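Long-range contacts in flagellar protein FlgA (Thermotoga maritima, PDB 3FRN), which probably acts as a periplasmic chaperone in formation of the P-ring of the flagellar basal body: residues V96-G101 with T134-L139; E81-K86 with I112-I117; G16-D21 with M35-G40. All blocks are in the same frame, centred on the assembly; numbering follows the deposited sequence. Where two conformers were deposited one is given.

Contact 1: residues V96-G101 with T134-L139; sequences VVKTFG and TLNMLL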
loop_
_atom_site.group_PDB
_atom_site.type_symbol
_atom_site.label_atom_id
_atom_site.label_comp_id
_atom_site.label_asym_id
_atom_site.label_seq_id
_atom_site.Cartn_x
_atom_site.Cartn_y
_atom_site.Cartn_z
ATOM N N VAL A 96 -11.955 -3.339 11.554
ATOM C CA VAL A 96 -11.681 -3.554 12.968
ATOM C C VAL A 96 -11.424 -5.039 13.239
ATOM O O VAL A 96 -12.176 -5.905 12.766
ATOM C CB VAL A 96 -12.705 -2.837 13.923
ATOM C CG1 VAL A 96 -13.909 -2.192 13.161
ATOM C CG2 VAL A 96 -13.150 -3.735 15.027
ATOM N N VAL A 97 -10.339 -5.334 13.957
ATOM C CA VAL A 97 -9.917 -6.722 14.170
ATOM C C VAL A 97 -9.923 -7.119 15.647
ATOM O O VAL A 97 -9.777 -8.294 15.984
ATOM C CB VAL A 97 -8.512 -7.033 13.553
ATOM C CG1 VAL A 97 -8.578 -7.161 12.018
ATOM C CG2 VAL A 97 -7.463 -6.020 14.005
ATOM N N LYS A 98 -10.076 -6.124 16.515
ATOM C CA LYS A 98 -10.224 -6.323 17.944
ATOM C C LYS A 98 -11.015 -5.117 18.450
ATOM O O LYS A 98 -10.816 -4.009 17.970
ATOM C CB LYS A 98 -8.843 -6.377 18.605
ATOM C CG LYS A 98 -8.582 -7.603 19.487
ATOM C CD LYS A 98 -7.198 -7.577 20.148
ATOM C CE LYS A 98 -6.042 -7.934 19.195
ATOM N NZ LYS A 98 -5.544 -6.791 18.357
ATOM N N THR A 99 -11.938 -5.332 19.385
ATOM C CA THR A 99 -12.523 -4.223 20.150
ATOM C C THR A 99 -12.379 -4.439 21.655
ATOM O O THR A 99 -12.388 -5.571 22.117
ATOM C CB THR A 99 -14.010 -4.048 19.858
ATOM O OG1 THR A 99 -14.720 -5.194 20.325
ATOM C CG2 THR A 99 -14.243 -3.890 18.375
ATOM N N PHE A 100 -12.262 -3.345 22.406
ATOM C CA PHE A 100 -12.307 -3.374 23.863
ATOM C C PHE A 100 -13.303 -2.341 24.373
ATOM O O PHE A 100 -13.498 -1.301 23.749
ATOM C CB PHE A 100 -10.931 -3.075 24.457
ATOM C CG PHE A 100 -9.810 -3.776 23.758
ATOM C CD1 PHE A 100 -9.075 -3.123 22.773
ATOM C CD2 PHE A 100 -9.496 -5.093 24.071
ATOM C CE1 PHE A 100 -8.037 -3.770 22.120
ATOM C CE2 PHE A 100 -8.460 -5.749 23.421
ATOM C CZ PHE A 100 -7.726 -5.083 22.448
ATOM N N GLY A 101 -13.921 -2.631 25.515
ATOM C CA GLY A 101 -14.889 -1.723 26.134
ATOM C C GLY A 101 -16.280 -2.306 26.299
ATOM O O GLY A 101 -16.449 -3.523 26.414
ATOM N N THR A 134 -12.502 0.989 22.388
ATOM C CA THR A 134 -11.266 0.954 21.585
ATOM C C THR A 134 -11.412 -0.052 20.414
ATOM O O THR A 134 -11.752 -1.226 20.617
ATOM C CB THR A 134 -10.026 0.645 22.449
ATOM O OG1 THR A 134 -10.141 1.326 23.706
ATOM C CG2 THR A 134 -8.705 1.089 21.755
ATOM N N LEU A 135 -11.204 0.426 19.190
ATOM C CA LEU A 135 -11.198 -0.451 18.021
ATOM C C LEU A 135 -9.776 -0.522 17.517
ATOM O O LEU A 135 -9.170 0.518 17.231
ATOM C CB LEU A 135 -12.044 0.110 16.882
ATOM C CG LEU A 135 -13.383 0.801 17.107
ATOM C CD1 LEU A 135 -13.688 1.622 15.874
ATOM C CD2 LEU A 135 -14.468 -0.218 17.336
ATOM N N ASN A 136 -9.242 -1.738 17.414
ATOM C CA ASN A 136 -7.962 -1.942 16.751
ATOM C C ASN A 136 -8.269 -2.182 15.283
ATOM O O ASN A 136 -9.011 -3.108 14.926
ATOM C CB ASN A 136 -7.163 -3.084 17.388
ATOM C CG ASN A 136 -6.603 -2.713 18.756
ATOM O OD1 ASN A 136 -5.666 -3.343 19.247
ATOM N ND2 ASN A 136 -7.171 -1.686 19.375
ATOM N N MET A 137 -7.758 -1.290 14.441
ATOM C CA MET A 137 -8.131 -1.284 13.036
ATOM C C MET A 137 -6.926 -1.557 12.122
ATOM O O MET A 137 -5.888 -0.901 12.224
ATOM C CB MET A 137 -8.874 0.023 12.682
ATOM C CG MET A 137 -10.253 0.177 13.420
ATOM S SD MET A 137 -11.376 1.465 12.816
ATOM C CE MET A 137 -12.055 0.709 11.361
ATOM N N LEU A 138 -7.069 -2.564 11.264
ATOM C CA LEU A 138 -6.061 -2.900 10.268
ATOM C C LEU A 138 -6.326 -2.096 9.002
ATOM O O LEU A 138 -7.440 -2.096 8.468
ATOM C CB LEU A 138 -6.070 -4.402 9.972
ATOM C CG LEU A 138 -5.081 -5.025 8.976
ATOM C CD1 LEU A 138 -3.654 -5.100 9.504
ATOM C CD2 LEU A 138 -5.568 -6.410 8.624
ATOM N N LEU A 139 -5.290 -1.405 8.543
ATOM C CA LEU A 139 -5.376 -0.564 7.367
ATOM C C LEU A 139 -4.906 -1.308 6.119
ATOM O O LEU A 139 -3.865 -1.960 6.131
ATOM C CB LEU A 139 -4.539 0.704 7.569
ATOM C CG LEU A 139 -5.196 1.958 8.152
ATOM C CD1 LEU A 139 -5.721 1.733 9.565
ATOM C CD2 LEU A 139 -4.215 3.119 8.119
#
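Val-96 to Gly-101 and Thr-134 to Leu-139 are neighbouring antiparallel strands, their axes 4.6 Å apart at closest approach and their directions 160° apart. Phe-100 and Thr-134 form a hydrogen-bonded pair, with Phe-100 N to Thr-134 O and Thr-134 N to Phe-100 O both 2.8 Å. Next along, Val-97 and Lys-98 together face Asn-136, a classic beta bulge: Val-97 N gives its hydrogen to Asn-136 O almost straight, while Asn-136 N binds Lys-98 O. The extra residue shifts the register by one, so that Val-96 pairs with Met-137.

One face of the sheet carries Val-96, Thr-99, Leu-135 and Met-137. CG1 of Val-96 meets the terminal CE of Met-137 at 3.9 Å; the methionine chain bends at its last torsion (chi3 78°), which carries CE round to the valine. Alongside, CG2 of Thr-99 touches CD2 of Leu-135 at 3.8 Å, while OG1 of Thr-99 is hydrogen-bonded to the backbone N of Ile-36 in the N-terminal part of the chain. Helix 74-87 covers Met-137 through Val-79 and Ile-83.

The other face is more polar. The Phe-100 ring turns its edge to the amide of Asn-136, CE1 lying 3.6 Å from ND2 with the two planes 72° apart, and CB of Thr-134 also sits at the ring edge. Lys-98 folds back until NZ is 3.6 Å from OD1 of Asn-136, a loose polar approach.

Backbone bonds and the bulge thus set the register, while the largely apolar face joins this sheet to its helix through Met-137 and to the N-terminal region through Val-96, Thr-99 and Leu-135.

Contact 2: residues E81-K86 with I112-I117; sequences EEIGKK and IRVTKI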
loop_
_atom_site.group_PDB
_atom_site.type_symbol
_atom_site.label_atom_id
_atom_site.label_comp_id
_atom_site.label_asym_id
_atom_site.label_seq_id
_atom_site.Cartn_x
_atom_site.Cartn_y
_atom_site.Cartn_z
ATOM N N GLU A 81 -11.644 9.980 8.910
ATOM C CA GLU A 81 -10.974 11.275 8.865
ATOM C C GLU A 81 -9.828 11.336 9.876
ATOM O O GLU A 81 -8.744 11.832 9.566
ATOM C CB GLU A 81 -11.966 12.425 9.095
ATOM C CG GLU A 81 -12.786 12.802 7.861
ATOM C CD GLU A 81 -13.800 13.913 8.131
ATOM O OE1 GLU A 81 -14.353 13.980 9.255
ATOM O OE2 GLU A 81 -14.051 14.721 7.211
ATOM N N GLU A 82 -10.076 10.811 11.072
ATOM C CA GLU A 82 -9.093 10.794 12.151
ATOM C C GLU A 82 -7.912 9.857 11.884
ATOM O O GLU A 82 -6.759 10.239 12.120
ATOM C CB GLU A 82 -9.771 10.462 13.488
ATOM C CG GLU A 82 -8.871 10.534 14.724
ATOM C CD GLU A 82 -8.159 11.858 14.881
ATOM O OE1 GLU A 82 -8.803 12.909 14.658
ATOM O OE2 GLU A 82 -6.956 11.841 15.238
ATOM N N ILE A 83 -8.190 8.642 11.402
ATOM C CA ILE A 83 -7.120 7.715 11.012
ATOM C C ILE A 83 -6.232 8.392 9.965
ATOM O O ILE A 83 -5.004 8.434 10.112
ATOM C CB ILE A 83 -7.664 6.351 10.467
ATOM C CG1 ILE A 83 -8.377 5.562 11.561
ATOM C CG2 ILE A 83 -6.531 5.497 9.941
ATOM C CD1 ILE A 83 -9.308 4.415 11.030
ATOM N N GLY A 84 -6.868 8.950 8.933
ATOM C CA GLY A 84 -6.179 9.694 7.870
ATOM C C GLY A 84 -5.145 10.687 8.368
ATOM O O GLY A 84 -4.054 10.794 7.799
ATOM N N LYS A 85 -5.479 11.392 9.447
ATOM C CA LYS A 85 -4.575 12.378 10.046
ATOM C C LYS A 85 -3.403 11.740 10.792
ATOM O O LYS A 85 -2.267 12.175 10.640
ATOM C CB LYS A 85 -5.335 13.338 10.971
ATOM C CG LYS A 85 -6.339 14.228 10.252
ATOM C CD LYS A 85 -7.188 15.023 11.233
ATOM C CE LYS A 85 -8.507 15.472 10.599
ATOM N NZ LYS A 85 -9.554 14.396 10.587
ATOM N N LYS A 86 -3.670 10.711 11.590
ATOM C CA LYS A 86 -2.610 10.065 12.364
ATOM C C LYS A 86 -1.779 9.085 11.545
ATOM O O LYS A 86 -0.592 8.913 11.811
ATOM C CB LYS A 86 -3.173 9.368 13.605
ATOM C CG LYS A 86 -3.668 10.321 14.685
ATOM C CD LYS A 86 -2.531 11.146 15.275
ATOM C CE LYS A 86 -3.067 12.268 16.148
ATOM N NZ LYS A 86 -1.968 13.147 16.642
ATOM N N ILE A 112 -12.420 11.294 19.608
ATOM C CA ILE A 112 -11.871 10.215 18.790
ATOM C C ILE A 112 -10.351 10.336 18.767
ATOM O O ILE A 112 -9.808 11.241 18.129
ATOM C CB ILE A 112 -12.446 10.221 17.353
ATOM C CG1 ILE A 112 -13.973 10.088 17.389
ATOM C CG2 ILE A 112 -11.828 9.087 16.519
ATOM C CD1 ILE A 112 -14.661 10.359 16.078
ATOM N N ARG A 113 -9.672 9.439 19.481
ATOM C CA ARG A 113 -8.209 9.451 19.560
ATOM C C ARG A 113 -7.610 8.201 18.914
ATOM O O ARG A 113 -8.009 7.075 19.232
ATOM C CB ARG A 113 -7.751 9.579 21.019
ATOM C CG ARG A 113 -6.245 9.753 21.208
ATOM C CD ARG A 113 -5.851 9.733 22.691
ATOM N NE ARG A 113 -6.202 8.467 23.341
ATOM C CZ ARG A 113 -5.806 8.098 24.558
ATOM N NH1 ARG A 113 -5.030 8.893 25.289
ATOM N NH2 ARG A 113 -6.189 6.923 25.044
ATOM N N VAL A 114 -6.654 8.410 18.004
ATOM C CA VAL A 114 -6.037 7.312 17.252
ATOM C C VAL A 114 -4.533 7.215 17.526
ATOM O O VAL A 114 -3.806 8.218 17.403
ATOM C CB VAL A 114 -6.293 7.459 15.731
ATOM C CG1 VAL A 114 -5.474 6.458 14.933
ATOM C CG2 VAL A 114 -7.756 7.288 15.428
ATOM N N THR A 115 -4.074 6.005 17.896
ATOM C CA THR A 115 -2.638 5.797 18.160
ATOM C C THR A 115 -2.133 4.592 17.371
ATOM O O THR A 115 -2.860 3.614 17.183
ATOM C CB THR A 115 -2.379 5.545 19.668
ATOM O OG1 THR A 115 -3.306 6.377 20.410
ATOM C CG2 THR A 115 -0.912 5.857 20.073
ATOM N N LYS A 116 -0.888 4.668 16.911
ATOM C CA LYS A 116 -0.252 3.579 16.172
ATOM C C LYS A 116 0.145 2.449 17.108
ATOM O O LYS A 116 0.844 2.676 18.099
ATOM C CB LYS A 116 0.978 4.102 15.417
ATOM C CG LYS A 116 1.728 3.057 14.599
ATOM C CD LYS A 116 2.684 3.709 13.606
ATOM C CE LYS A 116 3.602 2.685 12.943
ATOM N NZ LYS A 116 4.776 2.309 13.804
ATOM N N ILE A 117 -0.304 1.237 16.799
ATOM C CA ILE A 117 0.102 0.064 17.567
ATOM C C ILE A 117 1.360 -0.522 16.939
ATOM O O ILE A 117 2.381 -0.691 17.605
ATOM C CB ILE A 117 -1.026 -0.994 17.657
ATOM C CG1 ILE A 117 -2.254 -0.409 18.364
ATOM C CG2 ILE A 117 -0.549 -2.246 18.384
ATOM C CD1 ILE A 117 -1.956 0.219 19.721
#
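Glu-82, on helix 81-86, reaches the strand 112-117 with the aliphatic part of its side chain. Its CB lies 3.9 Å from CG2 of Ile-112. The next carbon, CG, does most of the touching: it stands 3.5 Å from CG2 of Val-114 and is also close to CG2 and the carbonyl O of Ile-112. CG is trans to the glutamate's own backbone N (chi1 -175°), and the chain then bends at chi2 (54°), so that CD stands beyond the carbonyl O of Ile-112, 3.7 Å from it. The carboxylate oxygens OE1 and OE2 stay farther from that O, an approach of acceptors that makes no bond. Glutamate suits this half-covered place because its methylenes can pack on branched aliphatic residues while its charged end stays at the margin.

The helix crosses the strand at 40°, with axes 8.3 Å apart. Such packing of a helix against a curved antiparallel sheet is consistent with the HotDog-like family of this region; Val-114 points toward the helix and also touches Val-124 of the adjacent strand 121-127. Its two methyls divide the helix surface between them, CG2 going to Glu-82 and CG1 to CB of Lys-86 at 3.9 Å. A beta-branched residue fits both the extended backbone and this fork. Were Glu-82 cut back to an alanine, CG2 of Val-114 would probably lose its nearest cover from the helix, and CG2 of Ile-112 would be left with CB alone of that side chain.

One turn on, Lys-86 lays its CG 3.4 Å from Val-114 O, and its amine end leads away from the strand. Ile-83 approaches Val-114 more distantly and turns instead to Met-137 and Leu-139 of strand 132-148.

Contact 3: residues G16-D21 with M35-G40; sequences GVLFLD and MILLPG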
loop_
_atom_site.group_PDB
_atom_site.type_symbol
_atom_site.label_atom_id
_atom_site.label_comp_id
_atom_site.label_asym_id
_atom_site.label_seq_id
_atom_site.Cartn_x
_atom_site.Cartn_y
_atom_site.Cartn_z
ATOM N N GLY A 16 -24.376 -3.740 18.073
ATOM C CA GLY A 16 -24.636 -4.546 19.257
ATOM C C GLY A 16 -23.431 -5.334 19.698
ATOM O O GLY A 16 -22.313 -4.833 19.682
ATOM N N VAL A 17 -23.656 -6.572 20.115
ATOM C CA VAL A 17 -22.555 -7.432 20.515
ATOM C C VAL A 17 -22.555 -8.635 19.586
ATOM O O VAL A 17 -23.593 -9.246 19.378
ATOM C CB VAL A 17 -22.680 -7.883 21.997
ATOM C CG1 VAL A 17 -21.708 -8.997 22.305
ATOM C CG2 VAL A 17 -22.456 -6.713 22.943
ATOM N N LEU A 18 -21.398 -8.949 19.012
ATOM C CA LEU A 18 -21.252 -10.114 18.142
ATOM C C LEU A 18 -20.886 -11.350 18.948
ATOM O O LEU A 18 -20.008 -11.298 19.806
ATOM C CB LEU A 18 -20.178 -9.864 17.084
ATOM C CG LEU A 18 -19.730 -11.009 16.170
ATOM C CD1 LEU A 18 -20.667 -11.164 14.990
ATOM C CD2 LEU A 18 -18.327 -10.731 15.689
ATOM N N PHE A 19 -21.570 -12.455 18.661
ATOM C CA PHE A 19 -21.303 -13.730 19.303
ATOM C C PHE A 19 -20.854 -14.741 18.269
ATOM O O PHE A 19 -21.227 -14.644 17.102
ATOM C CB PHE A 19 -22.560 -14.261 19.992
ATOM C CG PHE A 19 -23.076 -13.379 21.092
ATOM C CD1 PHE A 19 -22.528 -13.442 22.365
ATOM C CD2 PHE A 19 -24.130 -12.507 20.861
ATOM C CE1 PHE A 19 -23.010 -12.638 23.388
ATOM C CE2 PHE A 19 -24.623 -11.704 21.880
ATOM C CZ PHE A 19 -24.060 -11.771 23.146
ATOM N N LEU A 20 -20.074 -15.724 18.718
ATOM C CA LEU A 20 -19.576 -16.806 17.868
ATOM C C LEU A 20 -20.645 -17.433 16.958
ATOM O O LEU A 20 -20.381 -17.672 15.781
ATOM C CB LEU A 20 -18.918 -17.884 18.734
ATOM C CG LEU A 20 -18.256 -19.078 18.046
ATOM C CD1 LEU A 20 -17.081 -18.639 17.181
ATOM C CD2 LEU A 20 -17.812 -20.074 19.094
ATOM N N ASP A 21 -21.842 -17.672 17.499
ATOM C CA ASP A 21 -22.966 -18.235 16.736
ATOM C C ASP A 21 -23.286 -17.458 15.460
ATOM O O ASP A 21 -23.741 -18.043 14.471
ATOM C CB ASP A 21 -24.226 -18.310 17.602
ATOM C CG ASP A 21 -25.366 -19.061 16.919
ATOM O OD1 ASP A 21 -26.469 -18.484 16.804
ATOM O OD2 ASP A 21 -25.161 -20.219 16.486
ATOM N N MET A 35 -17.012 -9.181 19.705
ATOM C CA MET A 35 -16.739 -7.840 19.187
ATOM C C MET A 35 -17.876 -6.898 19.570
ATOM O O MET A 35 -19.010 -7.337 19.769
ATOM C CB MET A 35 -16.620 -7.852 17.652
ATOM C CG MET A 35 -15.504 -8.723 17.060
ATOM S SD MET A 35 -14.032 -7.850 16.483
ATOM C CE MET A 35 -13.856 -8.636 14.901
ATOM N N ILE A 36 -17.553 -5.611 19.687
ATOM C CA ILE A 36 -18.545 -4.549 19.847
ATOM C C ILE A 36 -18.829 -3.995 18.462
ATOM O O ILE A 36 -17.961 -3.388 17.858
ATOM C CB ILE A 36 -18.017 -3.394 20.755
ATOM C CG1 ILE A 36 -17.552 -3.931 22.112
ATOM C CG2 ILE A 36 -19.075 -2.302 20.939
ATOM C CD1 ILE A 36 -18.617 -4.688 22.878
ATOM N N LEU A 37 -20.041 -4.205 17.963
ATOM C CA LEU A 37 -20.376 -3.842 16.597
ATOM C C LEU A 37 -20.946 -2.418 16.512
ATOM O O LEU A 37 -22.001 -2.140 17.074
ATOM C CB LEU A 37 -21.387 -4.854 16.062
ATOM C CG LEU A 37 -20.988 -6.079 15.234
ATOM C CD1 LEU A 37 -19.648 -6.663 15.578
ATOM C CD2 LEU A 37 -22.083 -7.124 15.358
ATOM N N LEU A 38 -20.242 -1.510 15.830
ATOM C CA LEU A 38 -20.667 -0.099 15.769
ATOM C C LEU A 38 -21.139 0.271 14.376
ATOM O O LEU A 38 -20.643 -0.272 13.382
ATOM C CB LEU A 38 -19.529 0.835 16.243
ATOM C CG LEU A 38 -19.058 0.745 17.694
ATOM C CD1 LEU A 38 -17.805 1.575 17.897
ATOM C CD2 LEU A 38 -20.137 1.210 18.695
ATOM N N PRO A 39 -22.120 1.190 14.280
ATOM C CA PRO A 39 -22.764 1.323 12.996
ATOM C C PRO A 39 -21.805 1.837 11.918
ATOM O O PRO A 39 -20.983 2.717 12.183
ATOM C CB PRO A 39 -23.867 2.361 13.264
ATOM C CG PRO A 39 -23.344 3.146 14.438
ATOM C CD PRO A 39 -22.655 2.136 15.272
ATOM N N GLY A 40 -21.925 1.275 10.719
ATOM C CA GLY A 40 -21.211 1.775 9.544
ATOM C C GLY A 40 -19.760 1.354 9.407
ATOM O O GLY A 40 -19.083 1.791 8.478
#
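Two short antiparallel strands, 16-18 and 35-37, meet in a buried beta pairing within the N-terminal domain-like region of FlgA. Their axes come within 4.7 Å and their directions differ by 143°, a marked twist for neighbouring strands. Gly-16 and Leu-37 exchange two backbone bonds: Gly-16 N to Leu-37 O at 3.0 Å, directed in the carbonyl plane onto a lone pair, and Leu-37 N to Gly-16 O at 2.9 Å, with the donor above the carbonyl plane. Further along, Leu-18 N reaches Met-35 O nearly straight, at 172°.

The backbone conformation of Gly-16 calls for glycine, since any side chain would collide with the carbonyl oxygen of the residue before. Leu-18, Met-35 and Leu-37 share one face. CB of Leu-18 rests against the forked end of Leu-37, 3.6 Å from CD1 and 3.8 Å from CD2. With CG trans to its backbone N (chi1 172°), Leu-18 runs beside Met-35 in the same direction and sets its CD2 3.7 Å from Met-35 CG. Flexible, unbranched methionine and the forked leucines suit a face also covered by Tyr-43 and Val-45 of strand 42-45 and by Ile-67 and Val-69 of strand 65-69.

On the other face Val-17 and Ile-36 meet more loosely, and the detail is doubtful because the Ile-36 side chain has two positions. The hydroxyl of Tyr-43 is hydrogen-bonded to Ile-36 O and Leu-38 N, pinning the chain where the strand gives way to loop.

The arrangement is a short, strongly twisted two-stranded antiparallel pairing in the FlgA N-terminal domain-like region, whose face of Leu-18, Met-35 and Leu-37 packs on strands 42-45 and 65-69.

Overall arrangement
Contacts 1 and 2 belong to the HotDog-like region and reach the same sheet, one as strand beside strand and the other as helix against strand; they meet where Ile-83 packs on Met-137 and Leu-139. Contact 3 lies in the N-terminal region yet touches contact 1 directly, with Leu-135 against Leu-38, so strands 93-101 and 132-148 also meet the N-terminal region. Contacts 2 and 3 do not touch, their nearest atoms being about 9 Å apart. Contact 3 is the most buried; the others are partly buried. Backbone bonds hold contacts 1 and 3, whereas contact 2 relies on side-chain packing, including the methylenes of charged residues.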